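Local coordinates for protein aminotransferase, classes I and II (Silicibacter pomeroyi DSS-3, PDB 3H14) that probably catalyses pyridoxal-phosphate-dependent transfer of an amino group from L-aspartate to 2-oxoglutarate, giving oxaloacetate and L-glutamate, at residues E28-Q40 / E333-G345. Numbering follows the deposited sequence.
Sequences EAGRRIIHMEVGQ and EILEKAGVAVTPG
A341 meets I33 and E37, and these three residues have the most surface buried in the contact. Its CB touches I33 CG2 (4.0 Å) and E37 OE1 (3.4 Å). The backbones pair as parallel strands, with I34 opposite V340 and H35 opposite A341. I34 N donates to G339 O, and A341 N donates almost straight to I34 O at 2.8 Å. A341 O takes a weaker, bent bond from M36 N.

I33 uses both branches. CG2, anti to the backbone N, meets the A341 methyl and reaches L335 CD1 in helix 327-338 at 3.8 Å; the I33 and L335 side chains cross at about a right angle. CD1 rests on G339 CA at 3.6 Å. G339 follows the helix with a positive phi, a conformation glycine adopts easily. V340 and I34 share the face opposite H35 and A341; V340 CG1 touches the selenium of selenomethionine M36.

E37 has CG between the backbone N and carbonyl carbon (chi1 85°) and bends again at chi2, which lays the carboxylate beside the A341 methyl. Its OE2 accepts from H35 ND1 at 2.6 Å through the syn lone pair, in the ring plane. H35 NE2 bonds to E27 of helix 17-28. An alanine in place of E37 would probably leave H35 ND1 without its acceptor, the ring freer to turn and the A341 methyl less covered. A water bonded to M36 O and T343 OG1 links the two segments.

The contact adds strand 34-35 to the edge of the four-stranded sheet in the smaller domain of this aminotransferase. Across it, side chains meet by apolar packing and backbones by hydrogen bonds; H35 holds E37 within one segment. With a carboxylate at each ring nitrogen, H35 is likely to favour the protonated form.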
loop_
_atom_site.group_PDB
_atom_site.type_symbol
_atom_site.label_atom_id
_atom_site.label_comp_id
_atom_site.label_asym_id
_atom_site.label_seq_id
_atom_site.Cartn_x
_atom_site.Cartn_y
_atom_site.Cartn_z
ATOM N N GLU A 28 3.235 -26.045 10.080
ATOM C CA GLU A 28 2.735 -27.435 9.954
ATOM C C GLU A 28 3.553 -28.439 10.764
ATOM O O GLU A 28 3.040 -29.442 11.239
ATOM C CB GLU A 28 2.700 -27.883 8.486
ATOM N N ALA A 29 4.837 -28.156 10.912
ATOM C CA ALA A 29 5.736 -28.984 11.695
ATOM C C ALA A 29 5.632 -28.653 13.180
ATOM O O ALA A 29 6.284 -29.305 13.992
ATOM C CB ALA A 29 7.127 -28.758 11.213
ATOM N N GLY A 30 4.879 -27.606 13.540
ATOM C CA GLY A 30 4.634 -27.293 14.939
ATOM C C GLY A 30 5.227 -26.016 15.522
ATOM O O GLY A 30 5.086 -25.772 16.717
ATOM N N ARG A 31 5.863 -25.189 14.697
ATOM C CA ARG A 31 6.629 -24.042 15.186
ATOM C C ARG A 31 5.803 -22.788 15.029
ATOM O O ARG A 31 5.149 -22.601 13.995
ATOM C CB ARG A 31 8.000 -23.927 14.452
ATOM N N ARG A 32 5.790 -21.950 16.059
ATOM C CA ARG A 32 5.104 -20.675 15.989
ATOM C C ARG A 32 6.082 -19.695 15.365
ATOM O O ARG A 32 7.211 -19.525 15.836
ATOM C CB ARG A 32 4.599 -20.201 17.337
ATOM C CG ARG A 32 4.027 -18.775 17.353
ATOM C CD ARG A 32 3.271 -18.533 18.568
ATOM N NE ARG A 32 2.899 -17.131 18.745
ATOM C CZ ARG A 32 3.491 -16.245 19.526
ATOM N NH1 ARG A 32 4.550 -16.561 20.285
ATOM N NH2 ARG A 32 2.982 -15.016 19.588
ATOM N N ILE A 33 5.634 -19.089 14.271
ATOM C CA ILE A 33 6.414 -18.091 13.501
ATOM C C ILE A 33 5.824 -16.720 13.746
ATOM O O ILE A 33 4.600 -16.576 13.767
ATOM C CB ILE A 33 6.327 -18.435 11.985
ATOM C CG1 ILE A 33 6.974 -19.797 11.710
ATOM C CG2 ILE A 33 6.975 -17.348 11.068
ATOM C CD1 ILE A 33 8.463 -19.923 12.196
ATOM N N ILE A 34 6.670 -15.701 13.902
ATOM C CA ILE A 34 6.206 -14.335 14.026
ATOM C C ILE A 34 6.177 -13.758 12.598
ATOM O O ILE A 34 7.170 -13.772 11.854
ATOM C CB ILE A 34 7.070 -13.486 14.973
ATOM C CG1 ILE A 34 7.125 -14.116 16.375
ATOM C CG2 ILE A 34 6.513 -12.051 15.039
ATOM C CD1 ILE A 34 5.788 -14.151 17.095
ATOM N N HIS A 35 5.000 -13.276 12.214
ATOM C CA HIS A 35 4.715 -12.929 10.819
ATOM C C HIS A 35 4.957 -11.456 10.676
ATOM O O HIS A 35 4.108 -10.668 11.048
ATOM C CB HIS A 35 3.289 -13.310 10.461
ATOM C CG HIS A 35 3.139 -14.758 10.160
ATOM N ND1 HIS A 35 3.336 -15.267 8.902
ATOM C CD2 HIS A 35 2.875 -15.818 10.957
ATOM C CE1 HIS A 35 3.183 -16.577 8.928
ATOM N NE2 HIS A 35 2.917 -16.939 10.166
HETATM N N MSE A 36 6.177 -11.107 10.250
HETATM C CA MSE A 36 6.571 -9.726 9.935
HETATM C C MSE A 36 6.722 -9.491 8.426
HETATM O O MSE A 36 7.336 -8.514 7.996
HETATM C CB MSE A 36 7.847 -9.346 10.705
HETATM C CG MSE A 36 7.602 -9.349 12.171
HETATM SE SE MSE A 36 9.171 -8.767 13.216
HETATM C CE MSE A 36 8.236 -8.025 14.717
ATOM N N GLU A 37 6.099 -10.355 7.645
ATOM C CA GLU A 37 6.181 -10.349 6.183
ATOM C C GLU A 37 4.926 -9.883 5.435
ATOM O O GLU A 37 4.994 -9.731 4.207
ATOM C CB GLU A 37 6.583 -11.729 5.648
ATOM C CG GLU A 37 5.464 -12.815 5.425
ATOM C CD GLU A 37 4.837 -13.355 6.696
ATOM O OE1 GLU A 37 4.970 -12.725 7.773
ATOM O OE2 GLU A 37 4.165 -14.404 6.607
ATOM N N VAL A 38 3.806 -9.683 6.138
ATOM C CA VAL A 38 2.519 -9.448 5.443
ATOM C C VAL A 38 2.194 -7.980 5.374
ATOM O O VAL A 38 2.503 -7.227 6.262
ATOM C CB VAL A 38 1.327 -10.205 6.065
ATOM C CG1 VAL A 38 0.140 -10.207 5.069
ATOM C CG2 VAL A 38 1.690 -11.666 6.425
ATOM N N GLY A 39 1.590 -7.563 4.276
ATOM C CA GLY A 39 1.240 -6.191 4.107
ATOM C C GLY A 39 -0.240 -5.964 4.333
ATOM O O GLY A 39 -0.886 -5.366 3.503
ATOM N N GLN A 40 -0.754 -6.460 5.450
ATOM C CA GLN A 40 -2.187 -6.406 5.766
ATOM C C GLN A 40 -2.318 -6.329 7.268
ATOM O O GLN A 40 -1.466 -6.882 7.972
ATOM C CB GLN A 40 -2.918 -7.680 5.338
ATOM C CG GLN A 40 -2.497 -8.290 4.024
ATOM C CD GLN A 40 -3.104 -9.671 3.786
ATOM O OE1 GLN A 40 -3.472 -10.399 4.726
ATOM N NE2 GLN A 40 -3.204 -10.039 2.522
ATOM N N GLU A 333 17.074 -17.397 5.972
ATOM C CA GLU A 333 17.888 -17.757 7.149
ATOM C C GLU A 333 17.225 -17.221 8.423
ATOM O O GLU A 333 17.235 -17.892 9.479
ATOM C CB GLU A 333 19.328 -17.209 6.980
ATOM C CG GLU A 333 20.209 -17.253 8.237
ATOM C CD GLU A 333 21.533 -16.433 8.164
ATOM O OE1 GLU A 333 21.830 -15.719 7.162
ATOM O OE2 GLU A 333 22.288 -16.502 9.158
ATOM N N ILE A 334 16.685 -16.011 8.350
ATOM C CA ILE A 334 15.987 -15.396 9.477
ATOM C C ILE A 334 14.796 -16.299 9.862
ATOM O O ILE A 334 14.602 -16.629 11.060
ATOM C CB ILE A 334 15.548 -13.942 9.172
ATOM C CG1 ILE A 334 16.748 -12.990 9.132
ATOM C CG2 ILE A 334 14.577 -13.347 10.218
ATOM C CD1 ILE A 334 16.419 -11.652 8.465
ATOM N N LEU A 335 14.063 -16.749 8.852
ATOM C CA LEU A 335 12.934 -17.682 9.074
ATOM C C LEU A 335 13.348 -18.976 9.740
ATOM O O LEU A 335 12.732 -19.419 10.707
ATOM C CB LEU A 335 12.246 -18.017 7.749
ATOM C CG LEU A 335 10.974 -18.870 7.916
ATOM C CD1 LEU A 335 9.975 -18.172 8.832
ATOM C CD2 LEU A 335 10.419 -19.173 6.535
ATOM N N GLU A 336 14.333 -19.632 9.147
ATOM C CA GLU A 336 14.798 -20.948 9.603
ATOM C C GLU A 336 15.321 -20.834 11.029
ATOM O O GLU A 336 14.928 -21.612 11.919
ATOM C CB GLU A 336 15.878 -21.472 8.643
ATOM C CG GLU A 336 16.780 -22.616 9.153
ATOM C CD GLU A 336 17.919 -23.024 8.157
ATOM O OE1 GLU A 336 18.673 -22.127 7.656
ATOM O OE2 GLU A 336 18.062 -24.252 7.884
ATOM N N LYS A 337 16.155 -19.826 11.268
ATOM C CA LYS A 337 16.949 -19.789 12.486
ATOM C C LYS A 337 16.314 -18.955 13.593
ATOM O O LYS A 337 16.441 -19.318 14.760
ATOM C CB LYS A 337 18.405 -19.330 12.170
ATOM N N ALA A 338 15.658 -17.844 13.246
ATOM C CA ALA A 338 14.953 -16.973 14.195
ATOM C C ALA A 338 13.448 -17.240 14.349
ATOM O O ALA A 338 12.851 -16.771 15.310
ATOM C CB ALA A 338 15.169 -15.473 13.854
ATOM N N GLY A 339 12.846 -17.955 13.417
ATOM C CA GLY A 339 11.393 -18.187 13.470
ATOM C C GLY A 339 10.582 -16.943 13.235
ATOM O O GLY A 339 9.448 -16.791 13.754
ATOM N N VAL A 340 11.166 -16.044 12.437
ATOM C CA VAL A 340 10.544 -14.767 12.098
ATOM C C VAL A 340 10.502 -14.643 10.593
ATOM O O VAL A 340 11.496 -14.895 9.925
ATOM C CB VAL A 340 11.266 -13.533 12.719
ATOM C CG1 VAL A 340 10.569 -12.245 12.315
ATOM C CG2 VAL A 340 11.264 -13.595 14.268
ATOM N N ALA A 341 9.330 -14.252 10.066
ATOM C CA ALA A 341 9.126 -14.091 8.620
ATOM C C ALA A 341 9.242 -12.626 8.258
ATOM O O ALA A 341 8.618 -11.826 8.863
ATOM C CB ALA A 341 7.736 -14.633 8.178
ATOM N N VAL A 342 10.121 -12.320 7.323
ATOM C CA VAL A 342 10.328 -10.969 6.826
ATOM C C VAL A 342 10.377 -11.045 5.311
ATOM O O VAL A 342 10.545 -12.126 4.750
ATOM C CB VAL A 342 11.613 -10.325 7.411
ATOM C CG1 VAL A 342 11.571 -10.371 8.965
ATOM C CG2 VAL A 342 12.852 -10.976 6.851
ATOM N N THR A 343 10.270 -9.901 4.633
ATOM C CA THR A 343 10.168 -9.888 3.172
ATOM C C THR A 343 11.420 -9.329 2.507
ATOM O O THR A 343 11.790 -8.198 2.779
ATOM C CB THR A 343 9.012 -8.984 2.710
ATOM O OG1 THR A 343 7.788 -9.415 3.346
ATOM C CG2 THR A 343 8.877 -9.072 1.192
ATOM N N PRO A 344 12.025 -10.086 1.596
ATOM C CA PRO A 344 13.151 -9.509 0.887
ATOM C C PRO A 344 12.733 -8.285 0.056
ATOM O O PRO A 344 11.588 -8.214 -0.408
ATOM C CB PRO A 344 13.599 -10.623 -0.046
ATOM C CG PRO A 344 12.987 -11.838 0.446
ATOM C CD PRO A 344 11.789 -11.485 1.212
ATOM N N GLY A 345 13.660 -7.349 -0.136
ATOM C CA GLY A 345 13.390 -6.145 -0.878
ATOM C C GLY A 345 13.204 -6.288 -2.380
ATOM O O GLY A 345 12.685 -5.357 -3.003
HETATM O O HOH W 1 7.282 -7.204 5.468
#